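Local structure of C381 turret protein (Sulfolobus turreted icosahedral virus, 4IND) at residues A[43-48]-A[137-142]. The protein is a turret protein of an archaeal icosahedral virus, probably building the turrets of the capsid as a pentamer of triple jelly-roll subunits. Numbering follows the deposited sequence.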
ATOM      1  N   LYS A  43      10.311  -3.245 -45.910  1.00 37.97           N
ATOM      2  CA  LYS A  43      10.711  -4.539 -46.456  1.00 31.56           C
ATOM      3  C   LYS A  43      10.008  -5.693 -45.797  1.00 36.09           C
ATOM      4  O   LYS A  43       9.600  -5.631 -44.639  1.00 32.15           O
ATOM      5  CB  LYS A  43      12.222  -4.756 -46.335  1.00 41.40           C
ATOM      6  CG  LYS A  43      13.054  -3.895 -47.257  1.00 59.75           C
ATOM      7  CD  LYS A  43      14.511  -4.331 -47.254  1.00 66.12           C
ATOM      8  CE  LYS A  43      15.334  -3.492 -48.227  1.00 73.44           C
ATOM      9  NZ  LYS A  43      16.793  -3.523 -47.899  1.00 79.19           N
ATOM     10  N   GLN A  44       9.887  -6.780 -46.537  1.00 39.94           N
ATOM     11  CA  GLN A  44       9.317  -7.962 -45.936  1.00 42.09           C
ATOM     12  C   GLN A  44      10.398  -8.691 -45.135  1.00 34.75           C
ATOM     13  O   GLN A  44      11.443  -9.067 -45.676  1.00 40.45           O
ATOM     14  CB  GLN A  44       8.706  -8.873 -46.998  1.00 41.75           C
ATOM     15  CG  GLN A  44       7.925 -10.019 -46.380  1.00 49.53           C
ATOM     16  CD  GLN A  44       6.927 -10.634 -47.330  1.00 57.62           C
ATOM     17  OE1 GLN A  44       5.808 -10.134 -47.500  1.00 65.27           O
ATOM     18  NE2 GLN A  44       7.320 -11.739 -47.949  1.00 51.79           N
ATOM     19  N   ILE A  45      10.134  -8.882 -43.852  1.00 33.74           N
ATOM     20  CA  ILE A  45      11.091  -9.432 -42.898  1.00 34.93           C
ATOM     21  C   ILE A  45      10.575 -10.797 -42.419  1.00 35.07           C
ATOM     22  O   ILE A  45       9.411 -10.936 -42.054  1.00 33.69           O
ATOM     23  CB  ILE A  45      11.209  -8.487 -41.660  1.00 38.14           C
ATOM     24  CG1 ILE A  45      11.861  -7.157 -42.054  1.00 41.60           C
ATOM     25  CG2 ILE A  45      11.932  -9.158 -40.499  1.00 32.06           C
ATOM     26  CD1 ILE A  45      13.144  -7.300 -42.822  1.00 34.75           C
ATOM     27  N   SER A  46      11.446 -11.797 -42.392  1.00 32.02           N
ATOM     28  CA  SER A  46      11.058 -13.121 -41.934  1.00 32.08           C
ATOM     29  C   SER A  46      12.052 -13.633 -40.898  1.00 34.40           C
ATOM     30  O   SER A  46      13.261 -13.490 -41.065  1.00 31.34           O
ATOM     31  CB  SER A  46      11.056 -14.102 -43.113  1.00 39.13           C
ATOM     32  OG  SER A  46      10.207 -13.667 -44.153  1.00 58.28           O
ATOM     33  N   TYR A  47      11.556 -14.257 -39.837  1.00 31.14           N
ATOM     34  CA  TYR A  47      12.464 -14.921 -38.899  1.00 32.17           C
ATOM     35  C   TYR A  47      11.766 -16.071 -38.200  1.00 32.36           C
ATOM     36  O   TYR A  47      10.544 -16.150 -38.198  1.00 28.82           O
ATOM     37  CB  TYR A  47      13.065 -13.931 -37.882  1.00 30.90           C
ATOM     38  CG  TYR A  47      12.074 -13.191 -36.985  1.00 33.49           C
ATOM     39  CD1 TYR A  47      11.779 -13.651 -35.705  1.00 31.18           C
ATOM     40  CD2 TYR A  47      11.474 -12.015 -37.401  1.00 32.66           C
ATOM     41  CE1 TYR A  47      10.898 -12.958 -34.869  1.00 30.53           C
ATOM     42  CE2 TYR A  47      10.577 -11.327 -36.580  1.00 32.93           C
ATOM     43  CZ  TYR A  47      10.297 -11.802 -35.321  1.00 34.79           C
ATOM     44  OH  TYR A  47       9.411 -11.108 -34.516  1.00 36.29           O
ATOM     45  N   LEU A  48      12.562 -16.971 -37.621  1.00 33.13           N
ATOM     46  CA  LEU A  48      12.046 -18.227 -37.069  1.00 34.58           C
ATOM     47  C   LEU A  48      11.624 -18.137 -35.598  1.00 34.41           C
ATOM     48  O   LEU A  48      12.353 -17.588 -34.761  1.00 32.82           O
ATOM     49  CB  LEU A  48      13.098 -19.320 -37.195  1.00 39.06           C
ATOM     50  CG  LEU A  48      13.340 -19.878 -38.587  1.00 41.90           C
ATOM     51  CD1 LEU A  48      14.468 -20.880 -38.537  1.00 46.98           C
ATOM     52  CD2 LEU A  48      12.078 -20.522 -39.091  1.00 39.77           C
ATOM     53  N   GLY A 137      20.512  -1.494 -42.316  1.00 27.82           N
ATOM     54  CA  GLY A 137      20.221  -2.914 -42.418  1.00 29.65           C
ATOM     55  C   GLY A 137      19.386  -3.429 -41.255  1.00 28.15           C
ATOM     56  O   GLY A 137      18.882  -4.544 -41.308  1.00 33.07           O
ATOM     57  N   LEU A 138      19.234  -2.624 -40.209  1.00 25.32           N
ATOM     58  CA  LEU A 138      18.369  -3.026 -39.090  1.00 29.59           C
ATOM     59  C   LEU A 138      16.917  -2.720 -39.442  1.00 32.32           C
ATOM     60  O   LEU A 138      16.579  -1.594 -39.813  1.00 28.02           O
ATOM     61  CB  LEU A 138      18.729  -2.274 -37.815  1.00 25.12           C
ATOM     62  CG  LEU A 138      19.660  -2.876 -36.781  1.00 38.83           C
ATOM     63  CD1 LEU A 138      19.458  -2.135 -35.456  1.00 34.51           C
ATOM     64  CD2 LEU A 138      19.453  -4.393 -36.621  1.00 33.94           C
ATOM     65  N   ALA A 139      16.068  -3.731 -39.363  1.00 24.87           N
ATOM     66  CA  ALA A 139      14.627  -3.544 -39.444  1.00 26.28           C
ATOM     67  C   ALA A 139      14.119  -3.215 -38.033  1.00 26.38           C
ATOM     68  O   ALA A 139      14.535  -3.853 -37.059  1.00 32.79           O
ATOM     69  CB  ALA A 139      13.985  -4.848 -39.940  1.00 20.83           C
ATOM     70  N   ILE A 140      13.227  -2.234 -37.923  0.59 23.40           N
ATOM     71  CA  ILE A 140      12.642  -1.885 -36.634  0.59 27.08           C
ATOM     72  C   ILE A 140      11.203  -2.377 -36.573  0.59 27.25           C
ATOM     73  O   ILE A 140      10.343  -1.877 -37.292  0.59 25.47           O
ATOM     74  CB  ILE A 140      12.686  -0.368 -36.417  0.59 29.95           C
ATOM     75  CG1 ILE A 140      14.070   0.172 -36.781  0.59 31.70           C
ATOM     76  CG2 ILE A 140      12.314  -0.009 -34.985  0.59 30.89           C
ATOM     77  CD1 ILE A 140      14.125   1.686 -36.935  0.59 25.46           C
ATOM     78  N   LEU A 141      10.935  -3.356 -35.710  1.00 27.40           N
ATOM     79  CA  LEU A 141       9.617  -4.004 -35.702  1.00 24.27           C
ATOM     80  C   LEU A 141       8.650  -3.424 -34.663  1.00 21.67           C
ATOM     81  O   LEU A 141       7.448  -3.280 -34.940  1.00 26.18           O
ATOM     82  CB  LEU A 141       9.733  -5.520 -35.487  1.00 25.99           C
ATOM     83  CG  LEU A 141      10.707  -6.358 -36.315  1.00 39.14           C
ATOM     84  CD1 LEU A 141      10.281  -7.829 -36.320  1.00 44.63           C
ATOM     85  CD2 LEU A 141      10.845  -5.847 -37.713  1.00 40.01           C
ATOM     86  N   GLU A 142       9.164  -3.133 -33.472  1.00 24.59           N
ATOM     87  CA  GLU A 142       8.328  -2.609 -32.380  1.00 25.04           C
ATOM     88  C   GLU A 142       9.153  -1.673 -31.529  1.00 28.10           C
ATOM     89  O   GLU A 142      10.352  -1.823 -31.431  1.00 25.46           O
ATOM     90  CB  GLU A 142       7.764  -3.722 -31.490  1.00 21.35           C
ATOM     91  CG  GLU A 142       6.827  -4.712 -32.166  1.00 29.51           C
ATOM     92  CD  GLU A 142       6.457  -5.896 -31.243  1.00 34.91           C
ATOM     93  OE1 GLU A 142       6.677  -7.058 -31.659  1.00 40.57           O
ATOM     94  OE2 GLU A 142       5.921  -5.673 -30.127  1.00 36.60           O
TER
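Tyr47 brings the one aromatic ring of this contact, and Leu141 meets it obliquely with a single methyl: CD1 lies 3.5 Å from CE2 of Tyr47 and stays near the hydroxyl end of the ring, 3.8 Å from OH. Lys85 and Tyr87 of strand 78-88 also pack against Tyr47, and its hydroxyl is hydrogen-bonded to Asp72 of the second subunit, which ties down the far end of the ring. The two side chains approach from opposite directions; with CG between the backbone N and carbonyl carbon (chi1 60°), the ring of Tyr47 leans across to Leu141. The other branch of Leu141, CD2, only grazes Ile45, 4.5 Å from CG2. Two residues before Leu141, Ala139 offers just CB, which meets the ethyl arm of Ile45, 3.8 Å from CG1 and 3.9 Å from CD1. Ile45 thus divides its branches between Ala139 and Leu141, and all four residues are buried, with apolar packing between them. The axes of segments 43-48 and 138-142 come within 9.3 Å and cross at -80°, so the four side chains bridge two separate layers rather than neighbours in one sheet. On its own sheet, Leu141 joins Glu142 in a classic beta bulge opposite Lys85. The hairpin of 41-49 and 52-60 lies against the sheet of 138-147, the two strands nearly at right angles locally, a layer-on-layer contact inside the first, galactose-binding-like domain of the triple jelly roll.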